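Local coordinates for cobalamin biosynthesis protein (cbiD) (Archaeoglobus fulgidus, PDB 1SR8) that probably methylates C-1 of cobalt-precorrin-5B with S-adenosyl-L-methionine, giving cobalt-precorrin-6A on the anaerobic route to adenosylcobalamin, at residues Val63-Val68 with Glu77-Ala82; Ala54-Leu59 with Arg148-Ser153; Ile204-His209 with Leu243-Glu248. One frame throughout, in Å; residues are numbered along the deposited sequence.

Contact 1. Residues Val63-Val68 with Glu77-Ala82; sequences VEKVKV and EVEVEA
Lys65 and Glu77 meet across a β hairpin, strand 63-68 running antiparallel to strand 76-83 at one border of a mixed six-stranded sheet. Val66 and Val78 form a hydrogen-bonded pair: Val78 N gives to Val66 O at 2.9 Å, and Val66 N gives back to Val78 O. On the outer face, Lys65 stands extended among acidic side chains. It runs alongside Glu79, pointing the same way, and it is the aliphatic stem that touches: CE of Lys65 lies 3.0 Å from Glu79 OE2, while CD comes within 3.4 Å of Glu77 OE2. Its ammonium stops short of a salt bridge with both, NZ being 4.0 Å from Glu79 OE2, so the charges probably attract only at longer range. Glu77 swings its CG anti to the backbone N (chi1 -175°), which carries the carboxylate between two lysines; its OE1 makes a long salt bridge of 3.8 Å to Lys67 NZ, whose chain bends back to reach it.

The other face is apolar and lies on helix 44-57. Near the corner that the chain turns at Glu64, Val80 N donates to Glu64 O. Val80 also tucks CG2 between its own backbone N and carbonyl carbon (chi1 -55°), and from there this methyl meets Val63 CG1 at 3.9 Å.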
loop_
_atom_site.group_PDB
_atom_site.type_symbol
_atom_site.label_atom_id
_atom_site.label_comp_id
_atom_site.label_asym_id
_atom_site.label_seq_id
_atom_site.Cartn_x
_atom_site.Cartn_y
_atom_site.Cartn_z
ATOM N N VAL A 63 -16.724 -4.804 -19.181
ATOM C CA VAL A 63 -16.275 -4.621 -17.803
ATOM C C VAL A 63 -16.162 -3.150 -17.429
ATOM O O VAL A 63 -15.721 -2.321 -18.228
ATOM C CB VAL A 63 -14.882 -5.280 -17.573
ATOM C CG1 VAL A 63 -14.551 -5.305 -16.088
ATOM C CG2 VAL A 63 -14.860 -6.679 -18.152
ATOM N N GLU A 64 -16.555 -2.839 -16.200
ATOM C CA GLU A 64 -16.485 -1.479 -15.695
ATOM C C GLU A 64 -15.890 -1.493 -14.306
ATOM O O GLU A 64 -15.477 -0.460 -13.794
ATOM C CB GLU A 64 -17.876 -0.863 -15.642
ATOM C CG GLU A 64 -18.506 -0.654 -17.005
ATOM C CD GLU A 64 -19.936 -0.165 -16.906
ATOM O OE1 GLU A 64 -20.825 -0.968 -16.524
ATOM O OE2 GLU A 64 -20.160 1.028 -17.203
ATOM N N LYS A 65 -15.867 -2.675 -13.700
ATOM C CA LYS A 65 -15.315 -2.882 -12.360
ATOM C C LYS A 65 -14.865 -4.329 -12.232
ATOM O O LYS A 65 -15.441 -5.229 -12.844
ATOM C CB LYS A 65 -16.366 -2.618 -11.279
ATOM C CG LYS A 65 -16.854 -1.189 -11.203
ATOM C CD LYS A 65 -18.056 -1.064 -10.253
ATOM C CE LYS A 65 -18.656 0.359 -10.261
ATOM N NZ LYS A 65 -19.892 0.475 -9.425
ATOM N N VAL A 66 -13.825 -4.551 -11.448
ATOM C CA VAL A 66 -13.339 -5.906 -11.217
ATOM C C VAL A 66 -12.990 -5.995 -9.745
ATOM O O VAL A 66 -12.815 -4.980 -9.070
ATOM C CB VAL A 66 -12.064 -6.239 -12.040
ATOM C CG1 VAL A 66 -12.321 -6.028 -13.522
ATOM C CG2 VAL A 66 -10.900 -5.390 -11.568
ATOM N N LYS A 67 -12.909 -7.212 -9.240
ATOM C CA LYS A 67 -12.550 -7.405 -7.855
ATOM C C LYS A 67 -11.183 -8.074 -7.858
ATOM O O LYS A 67 -10.967 -9.050 -8.575
ATOM C CB LYS A 67 -13.585 -8.291 -7.169
ATOM C CG LYS A 67 -13.348 -8.502 -5.682
ATOM C CD LYS A 67 -14.568 -9.123 -5.007
ATOM C CE LYS A 67 -15.767 -8.157 -5.026
ATOM N NZ LYS A 67 -16.244 -7.784 -6.408
ATOM N N VAL A 68 -10.249 -7.534 -7.088
ATOM C CA VAL A 68 -8.923 -8.127 -7.021
ATOM C C VAL A 68 -8.531 -8.431 -5.580
ATOM O O VAL A 68 -8.939 -7.729 -4.647
ATOM C CB VAL A 68 -7.856 -7.203 -7.648
ATOM C CG1 VAL A 68 -8.065 -7.111 -9.144
ATOM C CG2 VAL A 68 -7.934 -5.829 -7.031
ATOM N N GLU A 77 -12.692 -3.680 -4.936
ATOM C CA GLU A 77 -13.339 -3.479 -6.215
ATOM C C GLU A 77 -12.737 -2.215 -6.832
ATOM O O GLU A 77 -12.661 -1.161 -6.193
ATOM C CB GLU A 77 -14.836 -3.337 -5.995
ATOM C CG GLU A 77 -15.657 -3.241 -7.245
ATOM C CD GLU A 77 -17.136 -3.188 -6.925
ATOM O OE1 GLU A 77 -17.701 -4.236 -6.529
ATOM O OE2 GLU A 77 -17.725 -2.091 -7.049
ATOM N N VAL A 78 -12.285 -2.339 -8.076
ATOM C CA VAL A 78 -11.653 -1.236 -8.794
ATOM C C VAL A 78 -12.410 -0.911 -10.082
ATOM O O VAL A 78 -12.795 -1.810 -10.841
ATOM C CB VAL A 78 -10.177 -1.594 -9.169
ATOM C CG1 VAL A 78 -9.508 -0.443 -9.905
ATOM C CG2 VAL A 78 -9.394 -1.938 -7.914
ATOM N N GLU A 79 -12.625 0.380 -10.317
ATOM C CA GLU A 79 -13.305 0.822 -11.523
ATOM C C GLU A 79 -12.291 0.827 -12.657
ATOM O O GLU A 79 -11.174 1.315 -12.504
ATOM C CB GLU A 79 -13.906 2.216 -11.325
ATOM C CG GLU A 79 -15.136 2.203 -10.432
ATOM C CD GLU A 79 -16.215 3.160 -10.910
ATOM O OE1 GLU A 79 -16.061 4.388 -10.715
ATOM O OE2 GLU A 79 -17.215 2.678 -11.496
ATOM N N VAL A 80 -12.683 0.269 -13.793
ATOM C CA VAL A 80 -11.791 0.187 -14.933
ATOM C C VAL A 80 -12.523 0.541 -16.223
ATOM O O VAL A 80 -13.748 0.693 -16.240
ATOM C CB VAL A 80 -11.230 -1.251 -15.089
ATOM C CG1 VAL A 80 -10.563 -1.704 -13.811
ATOM C CG2 VAL A 80 -12.355 -2.207 -15.452
ATOM N N GLU A 81 -11.752 0.678 -17.295
ATOM C CA GLU A 81 -12.279 0.960 -18.623
ATOM C C GLU A 81 -11.687 -0.156 -19.479
ATOM O O GLU A 81 -10.582 -0.032 -19.999
ATOM C CB GLU A 81 -11.792 2.321 -19.118
ATOM C CG GLU A 81 -12.333 2.707 -20.486
ATOM C CD GLU A 81 -11.667 3.954 -21.045
ATOM O OE1 GLU A 81 -10.441 3.909 -21.298
ATOM O OE2 GLU A 81 -12.366 4.979 -21.230
ATOM N N ALA A 82 -12.416 -1.254 -19.606
ATOM C CA ALA A 82 -11.922 -2.389 -20.367
ATOM C C ALA A 82 -12.819 -2.763 -21.542
ATOM O O ALA A 82 -14.037 -2.585 -21.491
ATOM C CB ALA A 82 -11.756 -3.586 -19.439
HETATM O O HOH W 1 -15.821 2.376 -14.216
#

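Contact 2. Residues Ala54-Leu59 with Arg148-Ser153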
loop_
_atom_site.group_PDB
_atom_site.type_symbol
_atom_site.label_atom_id
_atom_site.label_comp_id
_atom_site.label_asym_id
_atom_site.label_seq_id
_atom_site.Cartn_x
_atom_site.Cartn_y
_atom_site.Cartn_z
ATOM N N ALA A 54 -9.186 -7.061 -15.545
ATOM C CA ALA A 54 -10.183 -6.447 -16.422
ATOM C C ALA A 54 -9.950 -6.799 -17.895
ATOM O O ALA A 54 -10.896 -6.999 -18.652
ATOM C CB ALA A 54 -10.182 -4.935 -16.237
ATOM N N ALA A 55 -8.693 -6.871 -18.307
ATOM C CA ALA A 55 -8.388 -7.208 -19.686
ATOM C C ALA A 55 -8.891 -8.614 -20.037
ATOM O O ALA A 55 -9.469 -8.821 -21.109
ATOM C CB ALA A 55 -6.884 -7.102 -19.925
ATOM N N ILE A 56 -8.674 -9.575 -19.136
ATOM C CA ILE A 56 -9.107 -10.962 -19.348
ATOM C C ILE A 56 -10.630 -11.083 -19.318
ATOM O O ILE A 56 -11.233 -11.723 -20.171
ATOM C CB ILE A 56 -8.528 -11.917 -18.259
ATOM C CG1 ILE A 56 -7.008 -12.046 -18.421
ATOM C CG2 ILE A 56 -9.196 -13.287 -18.348
ATOM C CD1 ILE A 56 -6.357 -12.918 -17.372
ATOM N N ALA A 57 -11.241 -10.471 -18.318
ATOM C CA ALA A 57 -12.679 -10.493 -18.167
ATOM C C ALA A 57 -13.396 -9.819 -19.342
ATOM O O ALA A 57 -14.450 -10.285 -19.778
ATOM C CB ALA A 57 -13.054 -9.803 -16.872
ATOM N N SER A 58 -12.826 -8.731 -19.855
ATOM C CA SER A 58 -13.441 -7.983 -20.958
ATOM C C SER A 58 -13.530 -8.763 -22.261
ATOM O O SER A 58 -14.217 -8.351 -23.195
ATOM C CB SER A 58 -12.690 -6.674 -21.204
ATOM O OG SER A 58 -11.439 -6.915 -21.810
ATOM N N LEU A 59 -12.833 -9.885 -22.334
ATOM C CA LEU A 59 -12.882 -10.698 -23.536
ATOM C C LEU A 59 -14.260 -11.313 -23.718
ATOM O O LEU A 59 -14.779 -11.370 -24.830
ATOM C CB LEU A 59 -11.853 -11.813 -23.464
ATOM C CG LEU A 59 -10.425 -11.386 -23.737
ATOM C CD1 LEU A 59 -9.528 -12.610 -23.706
ATOM C CD2 LEU A 59 -10.365 -10.700 -25.086
ATOM N N ARG A 148 -8.774 -18.752 -14.788
ATOM C CA ARG A 148 -9.707 -19.842 -14.524
ATOM C C ARG A 148 -11.172 -19.421 -14.636
ATOM O O ARG A 148 -11.974 -20.110 -15.255
ATOM C CB ARG A 148 -9.448 -20.424 -13.134
ATOM C CG ARG A 148 -8.193 -21.250 -13.052
ATOM C CD ARG A 148 -7.837 -21.554 -11.623
ATOM N NE ARG A 148 -6.738 -22.507 -11.537
ATOM C CZ ARG A 148 -6.046 -22.743 -10.428
ATOM N NH1 ARG A 148 -6.346 -22.086 -9.314
ATOM N NH2 ARG A 148 -5.060 -23.632 -10.428
ATOM N N GLU A 149 -11.525 -18.290 -14.040
ATOM C CA GLU A 149 -12.904 -17.824 -14.089
ATOM C C GLU A 149 -13.398 -17.574 -15.502
ATOM O O GLU A 149 -14.539 -17.888 -15.832
ATOM C CB GLU A 149 -13.054 -16.532 -13.294
ATOM C CG GLU A 149 -14.487 -16.055 -13.175
ATOM C CD GLU A 149 -14.625 -14.885 -12.222
ATOM O OE1 GLU A 149 -13.955 -14.899 -11.166
ATOM O OE2 GLU A 149 -15.410 -13.959 -12.522
ATOM N N PHE A 150 -12.530 -17.007 -16.330
ATOM C CA PHE A 150 -12.878 -16.676 -17.703
ATOM C C PHE A 150 -12.267 -17.622 -18.721
ATOM O O PHE A 150 -12.145 -17.290 -19.897
ATOM C CB PHE A 150 -12.462 -15.234 -17.975
ATOM C CG PHE A 150 -13.083 -14.251 -17.020
ATOM C CD1 PHE A 150 -14.407 -13.838 -17.183
ATOM C CD2 PHE A 150 -12.371 -13.789 -15.920
ATOM C CE1 PHE A 150 -15.012 -12.982 -16.270
ATOM C CE2 PHE A 150 -12.966 -12.932 -14.994
ATOM C CZ PHE A 150 -14.289 -12.528 -15.170
ATOM N N ASN A 151 -11.904 -18.812 -18.257
ATOM C CA ASN A 151 -11.311 -19.841 -19.100
ATOM C C ASN A 151 -10.342 -19.249 -20.119
ATOM O O ASN A 151 -10.434 -19.501 -21.319
ATOM C CB ASN A 151 -12.418 -20.626 -19.797
ATOM C CG ASN A 151 -12.062 -22.084 -19.983
ATOM O OD1 ASN A 151 -11.285 -22.442 -20.876
ATOM N ND2 ASN A 151 -12.617 -22.941 -19.122
ATOM N N PHE A 152 -9.407 -18.463 -19.604
ATOM C CA PHE A 152 -8.389 -17.791 -20.397
ATOM C C PHE A 152 -7.103 -18.616 -20.368
ATOM O O PHE A 152 -6.753 -19.191 -19.335
ATOM C CB PHE A 152 -8.145 -16.403 -19.797
ATOM C CG PHE A 152 -7.131 -15.586 -20.530
ATOM C CD1 PHE A 152 -7.406 -15.086 -21.800
ATOM C CD2 PHE A 152 -5.908 -15.288 -19.938
ATOM C CE1 PHE A 152 -6.473 -14.295 -22.474
ATOM C CE2 PHE A 152 -4.966 -14.497 -20.599
ATOM C CZ PHE A 152 -5.248 -14.000 -21.868
ATOM N N SER A 153 -6.400 -18.685 -21.495
ATOM C CA SER A 153 -5.154 -19.448 -21.556
ATOM C C SER A 153 -3.975 -18.627 -22.064
ATOM O O SER A 153 -2.849 -19.111 -22.085
ATOM C CB SER A 153 -5.332 -20.699 -22.425
ATOM O OG SER A 153 -5.759 -20.354 -23.730
#
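Ser58 OG is gripped twice: it donates to Ala55 O at 2.8 Å, one turn back, and takes a hydrogen bond from Gly85 N. This ties down the chain at the end of helix 44-57, right beside the residues that receive two phenylalanines from the other segment. Phe150 lays its ring flat against Ala57. The CA of Ala57 sits 3.7 Å from the ring centroid, only 3° off the normal, a CH-pi contact over the middle of the face, and Ala57 CB reaches Phe150 CZ at 3.4 Å. The opposite face of that ring carries CG of its neighbour Glu149.

Both rings hang from the place where helix 133-149 stops in a Schellman motif. Asn151, with positive phi, is the C-prime residue; Phe152 N turns back to Ser147 O, and a weak bond joins Asn151 N to Arg148 O. Beyond this turn Phe152 sets CG anti to its backbone N (chi1 -179°), sending the ring across the Ile56 side chain at about a right angle. Ile56 CG1 lies over one face, 4.0 Å from the centroid of the Phe152 ring, while Ile56 CD1 closes to 3.5 Å from Phe152 CD2. Leu59 CD1 approaches the same ring obliquely, 3.7 Å from Phe152 CE1.

Contact 3. Residues Ile204-His209 with Leu243-Glu248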
loop_
_atom_site.group_PDB
_atom_site.type_symbol
_atom_site.label_atom_id
_atom_site.label_comp_id
_atom_site.label_asym_id
_atom_site.label_seq_id
_atom_site.Cartn_x
_atom_site.Cartn_y
_atom_site.Cartn_z
ATOM N N ILE A 204 -5.854 6.783 18.138
ATOM C CA ILE A 204 -6.214 5.374 18.102
ATOM C C ILE A 204 -5.241 4.596 18.983
ATOM O O ILE A 204 -5.627 3.656 19.679
ATOM C CB ILE A 204 -6.141 4.806 16.668
ATOM C CG1 ILE A 204 -7.204 5.482 15.794
ATOM C CG2 ILE A 204 -6.335 3.294 16.690
ATOM C CD1 ILE A 204 -7.208 5.035 14.336
ATOM N N ALA A 205 -3.977 5.011 18.950
ATOM C CA ALA A 205 -2.922 4.363 19.722
ATOM C C ALA A 205 -3.017 4.686 21.206
ATOM O O ALA A 205 -2.298 4.108 22.015
ATOM C CB ALA A 205 -1.560 4.778 19.187
ATOM N N MET A 206 -3.900 5.611 21.560
ATOM C CA MET A 206 -4.079 5.994 22.956
ATOM C C MET A 206 -4.922 4.955 23.689
ATOM O O MET A 206 -5.026 4.987 24.909
ATOM C CB MET A 206 -4.760 7.359 23.052
ATOM C CG MET A 206 -3.987 8.480 22.397
ATOM S SD MET A 206 -2.829 9.309 23.472
ATOM C CE MET A 206 -3.140 10.918 22.972
ATOM N N GLN A 207 -5.532 4.040 22.945
ATOM C CA GLN A 207 -6.351 3.000 23.557
ATOM C C GLN A 207 -5.466 1.881 24.082
ATOM O O GLN A 207 -5.946 0.959 24.731
ATOM C CB GLN A 207 -7.312 2.399 22.537
ATOM C CG GLN A 207 -8.298 3.360 21.955
ATOM C CD GLN A 207 -8.925 2.815 20.694
ATOM O OE1 GLN A 207 -8.282 2.770 19.646
ATOM N NE2 GLN A 207 -10.183 2.377 20.786
ATOM N N TYR A 208 -4.172 1.963 23.793
ATOM C CA TYR A 208 -3.222 0.932 24.204
ATOM C C TYR A 208 -2.121 1.528 25.051
ATOM O O TYR A 208 -1.630 2.616 24.761
ATOM C CB TYR A 208 -2.608 0.273 22.963
ATOM C CG TYR A 208 -3.634 -0.329 22.037
ATOM C CD1 TYR A 208 -4.092 -1.629 22.235
ATOM C CD2 TYR A 208 -4.170 0.407 20.974
ATOM C CE1 TYR A 208 -5.057 -2.194 21.400
ATOM C CE2 TYR A 208 -5.147 -0.148 20.125
ATOM C CZ TYR A 208 -5.581 -1.454 20.348
ATOM O OH TYR A 208 -6.527 -2.037 19.532
ATOM N N HIS A 209 -1.726 0.813 26.096
ATOM C CA HIS A 209 -0.674 1.312 26.963
ATOM C C HIS A 209 0.688 1.135 26.298
ATOM O O HIS A 209 1.509 2.053 26.288
ATOM C CB HIS A 209 -0.693 0.594 28.318
ATOM C CG HIS A 209 0.378 1.061 29.249
ATOM N ND1 HIS A 209 0.462 2.365 29.687
ATOM C CD2 HIS A 209 1.451 0.418 29.768
ATOM C CE1 HIS A 209 1.544 2.508 30.432
ATOM N NE2 HIS A 209 2.162 1.341 30.496
ATOM N N LEU A 243 5.494 9.738 19.491
ATOM C CA LEU A 243 6.158 9.825 20.789
ATOM C C LEU A 243 5.395 10.648 21.833
ATOM O O LEU A 243 5.794 10.692 22.999
ATOM C CB LEU A 243 7.578 10.370 20.618
ATOM C CG LEU A 243 8.556 9.384 19.969
ATOM C CD1 LEU A 243 9.922 10.037 19.793
ATOM C CD2 LEU A 243 8.672 8.133 20.837
ATOM N N LYS A 244 4.305 11.291 21.418
ATOM C CA LYS A 244 3.487 12.079 22.340
ATOM C C LYS A 244 2.623 11.116 23.146
ATOM O O LYS A 244 1.986 11.505 24.120
ATOM C CB LYS A 244 2.574 13.047 21.587
ATOM C CG LYS A 244 3.273 14.162 20.830
ATOM C CD LYS A 244 2.228 15.021 20.119
ATOM C CE LYS A 244 2.834 16.231 19.406
ATOM N NZ LYS A 244 1.774 17.120 18.808
ATOM N N HIS A 245 2.588 9.859 22.718
ATOM C CA HIS A 245 1.816 8.840 23.419
ATOM C C HIS A 245 2.384 8.775 24.837
ATOM O O HIS A 245 3.603 8.795 25.027
ATOM C CB HIS A 245 1.962 7.494 22.702
ATOM C CG HIS A 245 1.100 6.405 23.262
ATOM N ND1 HIS A 245 1.437 5.694 24.393
ATOM C CD2 HIS A 245 -0.077 5.889 22.829
ATOM C CE1 HIS A 245 0.507 4.785 24.632
ATOM N NE2 HIS A 245 -0.423 4.882 23.697
ATOM N N PRO A 246 1.506 8.706 25.850
ATOM C CA PRO A 246 1.925 8.650 27.255
ATOM C C PRO A 246 2.277 7.285 27.865
ATOM O O PRO A 246 2.702 7.230 29.017
ATOM C CB PRO A 246 0.752 9.297 27.968
ATOM C CG PRO A 246 -0.413 8.751 27.185
ATOM C CD PRO A 246 0.045 8.894 25.747
ATOM N N GLY A 247 2.113 6.198 27.115
ATOM C CA GLY A 247 2.407 4.883 27.666
ATOM C C GLY A 247 3.773 4.322 27.331
ATOM O O GLY A 247 4.754 5.055 27.253
ATOM N N GLU A 248 3.834 3.006 27.150
ATOM C CA GLU A 248 5.073 2.304 26.798
ATOM C C GLU A 248 5.268 2.271 25.273
ATOM O O GLU A 248 4.471 1.681 24.539
ATOM C CB GLU A 248 5.042 0.866 27.331
ATOM C CG GLU A 248 5.116 0.746 28.838
ATOM C CD GLU A 248 6.410 1.289 29.387
ATOM O OE1 GLU A 248 7.483 0.865 28.903
ATOM O OE2 GLU A 248 6.357 2.136 30.303
#
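His245 NE2 reaches across to two backbone carbonyls at once, 2.6 Å from Ala205 O and 2.8 Å from Tyr208 O. Both oxygens lie at the edge of the imidazole, near its plane, so a single N-H is shared between them; each bond is bent and weak, with N-H...O angles near 125°. The ring gets there because CG stands anti to the backbone N (chi1 -174°), which swings the imidazole out of its own loop and into the turn after the helix. CE1 of the same ring faces His209 O, while Pro246 CD packs over one face, toward the rim. With an alanine at this position, Ala205 O and Tyr208 O would probably lose their common donor, and a gap would open where the ring now fills the turn.

Met206 SD settles 3.7 Å from Pro246 CD, oblique to the His245 ring. At the other end, a chi1 of 180° turns the His209 ring back from a CB that points away and lays one face over Glu248 N. Glu248 lies alongside, its CG 3.4 Å from His209 NE2. Beneath the ring, Glu248 N donates to His209 O at 2.7 Å, and Gly247, lacking a side chain, brings its CA to 3.3 Å from that His209 O.

A backbone bond between Glu248 and Ile211 continues this pairing into parallel strands 210-214 and 248-253, neighbours in a four-stranded sheet. The two loops enter those strands from helices 195-204 and 239-242, and Leu202 of the first helix and Ile211 of the first strand pack against His245.

Contacts 1 and 2 belong to one region of the fold, their centres 13 Å apart. Helix 44-57 links them: it lies on the apolar face of the hairpin 63-68/76-83 and meets the end of helix 133-149 with its last turn. Ala54 CB is 3.6 Å from both Val66 CG1 and Val80 CG2. Along the chain the hairpin is nested inside the loop that contact 2 closes. Contact 3 follows later, on the opposite side of the chain's centre, its centre about 40 Å from that of contact 1. Contacts 1 and 2 thus serve the mixed six-stranded sheet and its helices, contact 3 the loops leading into the four-stranded parallel sheet, with nearest atoms of contacts 1 and 3 about 22 Å apart.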